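Local coordinates for glycine betaine/carnitine/choline ABC transporter (Staphylococcus aureus subsp. aureus Mu50, PDB 3O66), which probably binds glycine betaine, carnitine or choline as the substrate-binding component of an ABC-type uptake system, at residues L28-E33 with V269-F274; G77-A82 with I92-G97; G246-S249 with R255-Y258. All coordinates share one frame; numbering follows the deposited sequence. Where two conformers were deposited one is given.

Interaction 1. Residues L28-E33 with V269-F274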
ATOM      1  N   LEU A  28      -9.707 -10.393  -4.881  1.00 21.95           N
ATOM      2  CA  LEU A  28      -9.133 -11.673  -5.330  1.00 23.35           C
ATOM      3  C   LEU A  28     -10.124 -12.801  -5.118  1.00 23.82           C
ATOM      4  O   LEU A  28     -10.279 -13.662  -5.984  1.00 23.86           O
ATOM      5  CB  LEU A  28      -7.820 -11.997  -4.601  1.00 23.59           C
ATOM      6  CG  LEU A  28      -6.613 -11.144  -5.008  1.00 26.06           C
ATOM      7  CD1 LEU A  28      -5.459 -11.412  -4.045  1.00 25.61           C
ATOM      8  CD2 LEU A  28      -6.185 -11.425  -6.447  1.00 29.27           C
ATOM      9  N   ARG A  29     -10.827 -12.783  -3.984  1.00 24.08           N
ATOM     10  CA  ARG A  29     -11.773 -13.872  -3.679  1.00 24.20           C
ATOM     11  C   ARG A  29     -12.873 -13.912  -4.747  1.00 23.85           C
ATOM     12  O   ARG A  29     -13.222 -14.994  -5.283  1.00 24.09           O
ATOM     13  CB  ARG A  29     -12.389 -13.701  -2.271  1.00 24.57           C
ATOM     14  CG  ARG A  29     -13.547 -14.661  -1.992  1.00 25.51           C
ATOM     15  CD  ARG A  29     -14.176 -14.369  -0.622  1.00 28.91           C
ATOM     16  NE  ARG A  29     -14.873 -13.069  -0.576  1.00 28.28           N
ATOM     17  CZ  ARG A  29     -16.127 -12.866  -0.963  1.00 28.32           C
ATOM     18  NH1 ARG A  29     -16.861 -13.872  -1.431  1.00 27.89           N
ATOM     19  NH2 ARG A  29     -16.660 -11.652  -0.866  1.00 27.89           N
ATOM     20  N   LEU A  30     -13.434 -12.739  -5.036  1.00 22.47           N
ATOM     21  CA  LEU A  30     -14.518 -12.637  -5.997  1.00 22.71           C
ATOM     22  C   LEU A  30     -14.060 -12.919  -7.413  1.00 23.49           C
ATOM     23  O   LEU A  30     -14.797 -13.509  -8.204  1.00 23.42           O
ATOM     24  CB  LEU A  30     -15.252 -11.285  -5.886  1.00 21.95           C
ATOM     25  CG  LEU A  30     -16.046 -11.030  -4.597  1.00 22.52           C
ATOM     26  CD1 LEU A  30     -16.270  -9.521  -4.399  1.00 24.56           C
ATOM     27  CD2 LEU A  30     -17.413 -11.802  -4.539  1.00 24.18           C
ATOM     28  N   LEU A  31     -12.836 -12.507  -7.734  1.00 23.20           N
ATOM     29  CA  LEU A  31     -12.334 -12.689  -9.078  1.00 23.68           C
ATOM     30  C   LEU A  31     -12.049 -14.171  -9.311  1.00 24.21           C
ATOM     31  O   LEU A  31     -12.344 -14.686 -10.383  1.00 26.07           O
ATOM     32  CB  LEU A  31     -11.075 -11.844  -9.287  1.00 23.03           C
ATOM     33  CG  LEU A  31     -10.489 -11.811 -10.685  1.00 24.32           C
ATOM     34  CD1 LEU A  31     -11.498 -11.366 -11.738  1.00 25.82           C
ATOM     35  CD2 LEU A  31      -9.252 -10.893 -10.667  1.00 26.34           C
ATOM     36  N   ILE A  32     -11.505 -14.856  -8.305  1.00 23.81           N
ATOM     37  CA  ILE A  32     -11.278 -16.310  -8.400  1.00 24.05           C
ATOM     38  C   ILE A  32     -12.609 -17.047  -8.533  1.00 25.35           C
ATOM     39  O   ILE A  32     -12.758 -17.926  -9.394  1.00 26.11           O
ATOM     40  CB  ILE A  32     -10.446 -16.835  -7.224  1.00 23.97           C
ATOM     41  CG1 ILE A  32      -9.006 -16.281  -7.345  1.00 23.07           C
ATOM     42  CG2 ILE A  32     -10.486 -18.370  -7.154  1.00 24.59           C
ATOM     43  CD1 ILE A  32      -8.232 -16.325  -6.033  1.00 24.42           C
ATOM     44  N   GLU A  33     -13.592 -16.685  -7.705  1.00 25.59           N
ATOM     45  CA  GLU A  33     -14.927 -17.276  -7.883  1.00 26.89           C
ATOM     46  C   GLU A  33     -15.413 -17.079  -9.314  1.00 27.15           C
ATOM     47  O   GLU A  33     -15.983 -18.007  -9.928  1.00 28.73           O
ATOM     48  CB  GLU A  33     -15.943 -16.709  -6.894  1.00 27.86           C
ATOM     49  CG  GLU A  33     -15.691 -17.158  -5.469  1.00 31.18           C
ATOM     50  CD  GLU A  33     -16.694 -16.588  -4.465  1.00 38.24           C
ATOM     51  OE1 GLU A  33     -17.885 -16.444  -4.824  1.00 40.94           O
ATOM     52  OE2 GLU A  33     -16.277 -16.302  -3.310  1.00 39.17           O
ATOM     53  N   VAL A 269     -18.174  -5.244  -0.661  1.00 23.40           N
ATOM     54  CA  VAL A 269     -19.031  -4.506  -1.575  1.00 24.07           C
ATOM     55  C   VAL A 269     -18.200  -3.589  -2.463  1.00 23.66           C
ATOM     56  O   VAL A 269     -18.444  -3.491  -3.670  1.00 23.91           O
ATOM     57  CB  VAL A 269     -20.133  -3.713  -0.804  1.00 25.65           C
ATOM     58  CG1 VAL A 269     -20.932  -2.807  -1.750  1.00 27.59           C
ATOM     59  CG2 VAL A 269     -21.058  -4.664  -0.104  1.00 27.84           C
ATOM     60  N   VAL A 270     -17.217  -2.904  -1.876  1.00 23.31           N
ATOM     61  CA  VAL A 270     -16.343  -2.033  -2.668  1.00 23.47           C
ATOM     62  C   VAL A 270     -15.594  -2.868  -3.737  1.00 23.66           C
ATOM     63  O   VAL A 270     -15.485  -2.455  -4.919  1.00 23.90           O
ATOM     64  CB  VAL A 270     -15.316  -1.317  -1.751  1.00 23.03           C
ATOM     65  CG1 VAL A 270     -14.266  -0.499  -2.583  1.00 23.22           C
ATOM     66  CG2 VAL A 270     -16.041  -0.446  -0.679  1.00 24.85           C
ATOM     67  N   ALA A 271     -15.085  -4.029  -3.317  1.00 22.74           N
ATOM     68  CA  ALA A 271     -14.356  -4.921  -4.236  1.00 22.10           C
ATOM     69  C   ALA A 271     -15.254  -5.344  -5.413  1.00 22.84           C
ATOM     70  O   ALA A 271     -14.842  -5.293  -6.565  1.00 22.20           O
ATOM     71  CB  ALA A 271     -13.782  -6.184  -3.484  1.00 20.39           C
ATOM     72  N   GLU A 272     -16.490  -5.746  -5.114  0.50 23.49           N
ATOM     73  CA  GLU A 272     -17.387  -6.232  -6.157  0.50 24.19           C
ATOM     74  C   GLU A 272     -17.822  -5.130  -7.115  0.50 24.21           C
ATOM     75  O   GLU A 272     -17.888  -5.363  -8.314  0.50 24.18           O
ATOM     76  CB  GLU A 272     -18.602  -6.941  -5.572  0.50 25.07           C
ATOM     77  CG  GLU A 272     -19.374  -7.770  -6.605  0.50 25.73           C
ATOM     78  CD  GLU A 272     -20.413  -8.700  -5.967  0.50 29.09           C
ATOM     79  OE1 GLU A 272     -21.020  -8.306  -4.942  0.50 28.63           O
ATOM     80  OE2 GLU A 272     -20.623  -9.825  -6.497  0.50 28.60           O
ATOM     81  N   GLU A 273     -18.104  -3.936  -6.590  1.00 24.59           N
ATOM     82  CA  GLU A 273     -18.476  -2.820  -7.445  1.00 25.17           C
ATOM     83  C   GLU A 273     -17.359  -2.454  -8.439  1.00 24.36           C
ATOM     84  O   GLU A 273     -17.633  -2.215  -9.637  1.00 23.90           O
ATOM     85  CB  GLU A 273     -18.948  -1.611  -6.616  1.00 26.18           C
ATOM     86  CG  GLU A 273     -20.236  -1.905  -5.869  1.00 30.00           C
ATOM     87  CD  GLU A 273     -20.810  -0.719  -5.085  1.00 35.41           C
ATOM     88  OE1 GLU A 273     -20.127   0.329  -4.909  1.00 36.49           O
ATOM     89  OE2 GLU A 273     -21.968  -0.861  -4.633  1.00 37.04           O
ATOM     90  N   PHE A 274     -16.124  -2.465  -7.944  1.00 23.20           N
ATOM     91  CA  PHE A 274     -14.942  -2.226  -8.768  1.00 23.42           C
ATOM     92  C   PHE A 274     -14.832  -3.309  -9.860  1.00 22.89           C
ATOM     93  O   PHE A 274     -14.644  -2.999 -11.041  1.00 23.30           O
ATOM     94  CB  PHE A 274     -13.681  -2.194  -7.901  1.00 22.53           C
ATOM     95  CG  PHE A 274     -12.425  -1.874  -8.663  1.00 22.28           C
ATOM     96  CD1 PHE A 274     -12.157  -0.565  -9.060  1.00 21.69           C
ATOM     97  CD2 PHE A 274     -11.517  -2.881  -8.955  1.00 22.88           C
ATOM     98  CE1 PHE A 274     -10.981  -0.235  -9.763  1.00 24.85           C
ATOM     99  CE2 PHE A 274     -10.307  -2.588  -9.665  1.00 23.79           C
ATOM    100  CZ  PHE A 274     -10.048  -1.254 -10.065  1.00 24.69           C
TER
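Leu30 turns its CG anti to its own carbonyl carbon (chi1 -67°), and Glu272 turns its CG anti to its backbone N (chi1 -165°); together these torsions set the two side chains across each other at about a right angle. The leucine is the projecting member of the pair. Leu30 CD1 comes to 3.7 Å from Glu272 CB, and the same methyl lies 3.8 Å from Glu272 N, so what it meets is the root of the glutamate and the adjoining helix backbone, with CG of Glu272 somewhat farther off. Leu30 CD1 also lies 4.3 Å from Ala271 CB. Here is a worked case of one branched residue bridging two helices, 19-35 and 267-277, whose nearest CA atoms, those of Leu30 and Glu272, are still 7.0 Å apart. Helix 19-35 follows strand 12-16 of a mixed sheet, and helix 267-277 is the last of the chain, so the contact ties the chain's end to its first helix within one lobe of a substrate-binding-protein fold.

Beside this apolar peg, Arg29 finds its partners within its own helix. Its NH1 forms a salt bridge with Glu33 OE2 at 3.1 Å, although the hydrogen-bond geometry is weak, and Arg29 NE bonds to His26. The flat guanidinium lies over Leu30, whose CG sits 3.8 Å above its plane toward the rim. Ala271 also packs on His26 and Met27, which carries the interface further along helix 19-35.

Cohesion between the two segments is therefore purely van der Waals and nondirectional.

Interaction 2. Residues G77-A82 with I92-G97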
ATOM      1  N   GLY A  77      11.964  -7.254   5.794  1.00 30.92           N
ATOM      2  CA  GLY A  77      11.346  -8.073   6.816  1.00 30.83           C
ATOM      3  C   GLY A  77      11.599  -9.535   6.498  1.00 31.16           C
ATOM      4  O   GLY A  77      12.657 -10.068   6.822  1.00 31.74           O
ATOM      5  N   ALA A  78      10.639 -10.173   5.835  1.00 30.24           N
ATOM      6  CA  ALA A  78      10.708 -11.606   5.585  1.00 30.38           C
ATOM      7  C   ALA A  78      12.015 -12.034   4.893  1.00 30.89           C
ATOM      8  O   ALA A  78      12.633 -13.031   5.287  1.00 31.60           O
ATOM      9  CB  ALA A  78       9.492 -12.040   4.769  1.00 29.62           C
ATOM     10  N   LEU A  79      12.455 -11.269   3.891  1.00 29.98           N
ATOM     11  CA  LEU A  79      13.660 -11.630   3.144  1.00 31.06           C
ATOM     12  C   LEU A  79      14.954 -11.297   3.879  1.00 32.90           C
ATOM     13  O   LEU A  79      16.010 -11.822   3.525  1.00 34.24           O
ATOM     14  CB  LEU A  79      13.654 -10.994   1.758  1.00 29.93           C
ATOM     15  CG  LEU A  79      12.600 -11.557   0.808  1.00 27.99           C
ATOM     16  CD1 LEU A  79      12.697 -10.863  -0.542  1.00 26.47           C
ATOM     17  CD2 LEU A  79      12.804 -13.103   0.666  1.00 29.01           C
ATOM     18  N   LYS A  80      14.879 -10.439   4.897  0.50 33.40           N
ATOM     19  CA  LYS A  80      16.052 -10.083   5.724  0.50 35.03           C
ATOM     20  C   LYS A  80      17.172  -9.409   4.926  0.50 35.65           C
ATOM     21  O   LYS A  80      18.353  -9.566   5.269  0.50 36.95           O
ATOM     22  CB  LYS A  80      16.636 -11.334   6.418  0.50 36.27           C
ATOM     23  CG  LYS A  80      15.893 -11.861   7.648  0.50 37.98           C
ATOM     24  CD  LYS A  80      16.333 -13.295   7.953  0.50 40.38           C
ATOM     25  CE  LYS A  80      16.718 -13.508   9.423  0.50 43.48           C
ATOM     26  NZ  LYS A  80      15.622 -14.085  10.254  0.50 43.68           N
ATOM     27  N   GLU A  81      16.822  -8.673   3.869  1.00 34.93           N
ATOM     28  CA  GLU A  81      17.827  -8.072   2.978  1.00 35.97           C
ATOM     29  C   GLU A  81      17.949  -6.577   3.264  1.00 36.14           C
ATOM     30  O   GLU A  81      17.144  -6.012   3.995  1.00 35.42           O
ATOM     31  CB  GLU A  81      17.483  -8.302   1.491  1.00 35.69           C
ATOM     32  CG  GLU A  81      17.402  -9.778   1.037  1.00 37.50           C
ATOM     33  CD  GLU A  81      18.768 -10.493   0.963  1.00 41.90           C
ATOM     34  OE1 GLU A  81      19.818  -9.864   1.229  1.00 44.27           O
ATOM     35  OE2 GLU A  81      18.792 -11.695   0.625  1.00 42.53           O
ATOM     36  N   ALA A  82      18.971  -5.949   2.689  1.00 36.72           N
ATOM     37  CA  ALA A  82      19.132  -4.506   2.777  1.00 36.78           C
ATOM     38  C   ALA A  82      18.064  -3.800   1.919  1.00 35.36           C
ATOM     39  O   ALA A  82      17.647  -4.329   0.891  1.00 34.24           O
ATOM     40  CB  ALA A  82      20.543  -4.125   2.327  1.00 38.29           C
ATOM     41  N   ILE A  92      12.594  -6.417  -8.398  1.00 27.94           N
ATOM     42  CA  ILE A  92      13.327  -7.594  -8.859  1.00 29.01           C
ATOM     43  C   ILE A  92      13.925  -8.386  -7.675  1.00 28.60           C
ATOM     44  O   ILE A  92      13.812  -9.624  -7.617  1.00 28.89           O
ATOM     45  CB  ILE A  92      14.427  -7.212  -9.890  1.00 30.19           C
ATOM     46  CG1 ILE A  92      13.776  -6.796 -11.219  1.00 31.26           C
ATOM     47  CG2 ILE A  92      15.415  -8.394 -10.109  1.00 32.22           C
ATOM     48  CD1 ILE A  92      14.707  -6.021 -12.176  1.00 33.03           C
ATOM     49  N   ALA A  93      14.580  -7.684  -6.753  1.00 27.95           N
ATOM     50  CA  ALA A  93      15.152  -8.333  -5.559  1.00 27.19           C
ATOM     51  C   ALA A  93      14.058  -9.014  -4.731  1.00 26.05           C
ATOM     52  O   ALA A  93      14.262 -10.097  -4.219  1.00 26.35           O
ATOM     53  CB  ALA A  93      15.906  -7.323  -4.691  1.00 26.85           C
ATOM     54  N   THR A  94      12.903  -8.370  -4.590  1.00 24.90           N
ATOM     55  CA  THR A  94      11.787  -8.970  -3.854  1.00 24.34           C
ATOM     56  C   THR A  94      11.242 -10.241  -4.533  1.00 24.38           C
ATOM     57  O   THR A  94      10.977 -11.259  -3.878  1.00 24.77           O
ATOM     58  CB  THR A  94      10.656  -7.928  -3.614  1.00 22.91           C
ATOM     59  OG1 THR A  94      11.233  -6.765  -3.020  1.00 23.52           O
ATOM     60  CG2 THR A  94       9.599  -8.484  -2.651  1.00 23.36           C
ATOM     61  N   GLN A  95      11.052 -10.184  -5.838  1.00 24.77           N
ATOM     62  CA  GLN A  95      10.478 -11.326  -6.551  1.00 24.83           C
ATOM     63  C   GLN A  95      11.433 -12.531  -6.571  1.00 25.24           C
ATOM     64  O   GLN A  95      10.999 -13.667  -6.378  1.00 25.19           O
ATOM     65  CB  GLN A  95      10.066 -10.904  -7.971  1.00 25.45           C
ATOM     66  CG  GLN A  95       8.890  -9.949  -7.949  1.00 25.50           C
ATOM     67  CD  GLN A  95       8.562  -9.324  -9.285  1.00 27.49           C
ATOM     68  OE1 GLN A  95       9.432  -9.164 -10.150  1.00 27.52           O
ATOM     69  NE2 GLN A  95       7.290  -8.938  -9.453  1.00 27.17           N
ATOM     70  N   GLN A  96      12.722 -12.254  -6.756  1.00 25.80           N
ATOM     71  CA  GLN A  96      13.768 -13.292  -6.805  1.00 27.26           C
ATOM     72  C   GLN A  96      13.849 -13.962  -5.416  1.00 26.48           C
ATOM     73  O   GLN A  96      13.840 -15.178  -5.302  1.00 25.78           O
ATOM     74  CB  GLN A  96      15.127 -12.671  -7.197  1.00 29.16           C
ATOM     75  CG  GLN A  96      15.266 -12.311  -8.690  1.00 33.76           C
ATOM     76  CD  GLN A  96      16.612 -11.628  -9.044  1.00 42.70           C
ATOM     77  OE1 GLN A  96      17.298 -11.058  -8.171  1.00 46.42           O
ATOM     78  NE2 GLN A  96      16.980 -11.669 -10.336  1.00 45.35           N
ATOM     79  N   GLY A  97      13.855 -13.140  -4.369  1.00 25.65           N
ATOM     80  CA  GLY A  97      13.897 -13.612  -2.991  1.00 25.45           C
ATOM     81  C   GLY A  97      12.715 -14.490  -2.599  1.00 24.96           C
ATOM     82  O   GLY A  97      12.906 -15.552  -2.003  1.00 25.81           O
TER
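Leu79 drives its forked end against the backbone of helix 87-102, and the contact rests on this one side chain. Both methyls are used. Leu79 CD2 lies 3.5 Å from Gly97 C, resting on the carbonyl group. Leu79 CD1 settles one turn back along the helix as well, 3.8 Å from Thr94 O. Glycine, having no side chain, lets the leucine come down directly on main-chain atoms: this is the familiar principle that a residue without a CB leaves room for a neighbour's side chain to reach the backbone at that point. Thr94 lines the same spot more loosely, its CG2 standing 4.4 Å from Leu79 CD1, and its hydroxyl is engaged with the carbonyl of Ala90 inside the helix.

What presents the leucine is a type I turn from Gly77 to Lys80, closed by the bond from Lys80 N to Gly77 O (3.0 Å). Leu79 occupies the third position of that turn. Its CB points toward the helix, and chi1 of -69° sets CG anti to the carbonyl carbon, beside the backbone N, with both methyls ending on Gly97. The other side of the loop is different in character. The exposed Glu81 starts out toward the helix without touching the segment 92-97; its carboxylate makes a weak, long ion pair with Lys101, whose amino group also bonds to the carbonyl of Leu79.

Phe98 and Phe102 of the same helix add further apolar contacts to Leu79. The turn follows helix 71-76, itself directly after strand 65-70, and packs on helix 87-102, which leads into the outermost strand 104-106 of the same mixed sheet; Leu75 joins the two helices directly by packing on Ala93 and Thr94.

Interaction 3. Residues G246-S249 with R255-Y258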
ATOM      1  N   GLY A 246      -1.313  -3.810 -12.422  1.00 25.32           N
ATOM      2  CA  GLY A 246      -1.460  -2.462 -12.992  1.00 25.80           C
ATOM      3  C   GLY A 246      -2.849  -1.826 -12.935  1.00 26.37           C
ATOM      4  O   GLY A 246      -3.011  -0.665 -13.320  1.00 28.24           O
ATOM      5  N   LYS A 247      -3.862  -2.549 -12.460  1.00 25.97           N
ATOM      6  CA  LYS A 247      -5.253  -2.044 -12.516  1.00 26.46           C
ATOM      7  C   LYS A 247      -5.731  -1.086 -11.402  1.00 27.03           C
ATOM      8  O   LYS A 247      -6.883  -0.575 -11.429  1.00 28.35           O
ATOM      9  CB  LYS A 247      -6.253  -3.190 -12.684  1.00 25.44           C
ATOM     10  CG  LYS A 247      -5.890  -4.232 -13.744  1.00 25.57           C
ATOM     11  CD  LYS A 247      -5.928  -3.721 -15.213  1.00 27.33           C
ATOM     12  CE  LYS A 247      -5.079  -4.634 -16.140  1.00 27.73           C
ATOM     13  NZ  LYS A 247      -5.766  -5.981 -16.373  1.00 34.46           N
ATOM     14  N   ILE A 248      -4.872  -0.851 -10.412  1.00 26.13           N
ATOM     15  CA  ILE A 248      -5.210   0.058  -9.334  1.00 25.45           C
ATOM     16  C   ILE A 248      -4.102   1.074  -9.152  1.00 24.75           C
ATOM     17  O   ILE A 248      -3.052   0.757  -8.542  1.00 24.80           O
ATOM     18  CB  ILE A 248      -5.491  -0.700  -7.999  1.00 25.80           C
ATOM     19  CG1 ILE A 248      -6.439  -1.893  -8.231  1.00 27.26           C
ATOM     20  CG2 ILE A 248      -6.070   0.258  -6.956  1.00 25.69           C
ATOM     21  CD1 ILE A 248      -6.751  -2.693  -6.982  1.00 28.94           C
ATOM     22  N   SER A 249      -4.296   2.273  -9.699  1.00 23.48           N
ATOM     23  CA  SER A 249      -3.306   3.345  -9.490  1.00 22.92           C
ATOM     24  C   SER A 249      -3.337   3.773  -8.030  1.00 21.84           C
ATOM     25  O   SER A 249      -4.250   3.409  -7.313  1.00 20.47           O
ATOM     26  CB  SER A 249      -3.600   4.543 -10.371  1.00 23.54           C
ATOM     27  OG  SER A 249      -4.846   5.140 -10.057  1.00 20.35           O
ATOM     28  N   ARG A 255      -9.307   6.349  -3.692  1.00 19.92           N
ATOM     29  CA  ARG A 255     -10.753   6.358  -3.902  1.00 20.61           C
ATOM     30  C   ARG A 255     -11.450   5.134  -3.327  1.00 20.57           C
ATOM     31  O   ARG A 255     -12.533   5.251  -2.739  1.00 21.11           O
ATOM     32  CB  ARG A 255     -11.148   6.515  -5.398  1.00 21.62           C
ATOM     33  CG  ARG A 255     -11.027   7.959  -5.928  1.00 23.87           C
ATOM     34  CD  ARG A 255     -11.509   8.068  -7.406  1.00 25.01           C
ATOM     35  NE  ARG A 255     -10.549   7.440  -8.316  1.00 26.28           N
ATOM     36  CZ  ARG A 255      -9.457   8.036  -8.797  1.00 25.34           C
ATOM     37  NH1 ARG A 255      -8.655   7.367  -9.606  1.00 24.64           N
ATOM     38  NH2 ARG A 255      -9.151   9.290  -8.456  1.00 25.71           N
ATOM     39  N   LEU A 256     -10.862   3.960  -3.524  1.00 20.23           N
ATOM     40  CA  LEU A 256     -11.455   2.730  -3.013  1.00 20.71           C
ATOM     41  C   LEU A 256     -11.433   2.752  -1.498  1.00 20.40           C
ATOM     42  O   LEU A 256     -12.424   2.414  -0.853  1.00 21.50           O
ATOM     43  CB  LEU A 256     -10.693   1.495  -3.547  1.00 19.74           C
ATOM     44  CG  LEU A 256     -10.874   1.263  -5.049  1.00 23.82           C
ATOM     45  CD1 LEU A 256      -9.889   0.173  -5.502  1.00 23.80           C
ATOM     46  CD2 LEU A 256     -12.348   0.923  -5.422  1.00 26.35           C
ATOM     47  N   ASN A 257     -10.308   3.164  -0.918  1.00 19.41           N
ATOM     48  CA  ASN A 257     -10.250   3.260   0.554  1.00 20.22           C
ATOM     49  C   ASN A 257     -11.318   4.215   1.093  1.00 20.90           C
ATOM     50  O   ASN A 257     -11.902   3.974   2.157  1.00 21.54           O
ATOM     51  CB  ASN A 257      -8.880   3.692   1.034  1.00 20.05           C
ATOM     52  CG  ASN A 257      -7.912   2.536   1.110  1.00 22.05           C
ATOM     53  OD1 ASN A 257      -8.304   1.387   1.421  1.00 23.82           O
ATOM     54  ND2 ASN A 257      -6.647   2.805   0.803  1.00 22.92           N
ATOM     55  N   TYR A 258     -11.571   5.293   0.357  1.00 21.25           N
ATOM     56  CA  TYR A 258     -12.564   6.285   0.777  1.00 23.32           C
ATOM     57  C   TYR A 258     -13.954   5.642   0.830  1.00 24.56           C
ATOM     58  O   TYR A 258     -14.763   5.928   1.741  1.00 25.53           O
ATOM     59  CB  TYR A 258     -12.544   7.483  -0.180  1.00 23.43           C
ATOM     60  CG  TYR A 258     -13.592   8.562   0.049  1.00 28.88           C
ATOM     61  CD1 TYR A 258     -13.900   9.015   1.327  1.00 33.27           C
ATOM     62  CD2 TYR A 258     -14.215   9.177  -1.040  1.00 33.22           C
ATOM     63  CE1 TYR A 258     -14.857  10.029   1.532  1.00 35.52           C
ATOM     64  CE2 TYR A 258     -15.155  10.185  -0.859  1.00 38.25           C
ATOM     65  CZ  TYR A 258     -15.469  10.607   0.427  1.00 38.90           C
ATOM     66  OH  TYR A 258     -16.401  11.600   0.581  1.00 43.72           O
TER
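Ile248 is extended (phi -129°, psi 100°) and leads into Ser249 at the N-cap of helix 250-261; the CA of Ile248 stays 9.3 Å from the CA of Leu256. Such a gap leaves room for side chains to do the joining: one apolar pair meets across it, and a second, polar pair comes near at the rim.

The apolar pair is Ile248 with Leu256. The gamma methyl of the isoleucine, CG2, is carried anti to the backbone N (chi1 -47° for the CG1 branch) and meets Leu256 CD1 at 4.1 Å, a light methyl-to-methyl touch between side chains that cross at about a right angle. Both residues are buried, and both also pack on Phe274 of helix 267-277; Ile248 additionally touches Phe112 and Met27, and Leu256 leans on Val270.

Ser249 and Arg255 form the outer pair. Ser249 OG and Arg255 NH1 approach no closer than 4.4 Å, with the hydroxyl oblique to the guanidinium, and each has a stronger partner in Glu252. The backbone N of Glu252 is capped by Ser249 OG, whereas its carboxylate oxygen OE1 makes a salt bridge with Arg255 NH1. One residue in the first turn of the helix therefore links the cap to the arginine. Both Ser249 and Arg255 also touch a crystal neighbour, which may influence how they are posed.

The example illustrates a division of labour at a helix start. A light methyl contact, completed by Phe274, Phe112 and Met27, fills the buried side, while the polar side relies on a serine cap and a salt bridge that both end on Glu252, chemistry that would help fix the beginning of the helix without any direct polar bond between the two segments.

Overall arrangement
Interactions 1 and 3 belong to one cluster of helices in the same chain, their centres 13 Å apart. Helix 267-277 is shared, and Phe274 CZ lies 3.5 Å from Lys247 O. Interaction 2 stands apart, on the opposite side of the chain's centre from interaction 3. Interaction 3 lies nearest that centre, about 10 Å away against 17 and 18 Å for interactions 2 and 1; its apolar pair is buried, its polar rim more exposed. Interaction 1 joins helices distant in sequence, whereas interactions 2 and 3 fold loops onto the helices that follow. Chemistry differs accordingly: a leucine methyl on the root of a glutamate and an alanine, leucine on bare backbone, and methyl packing beside a capped helix start.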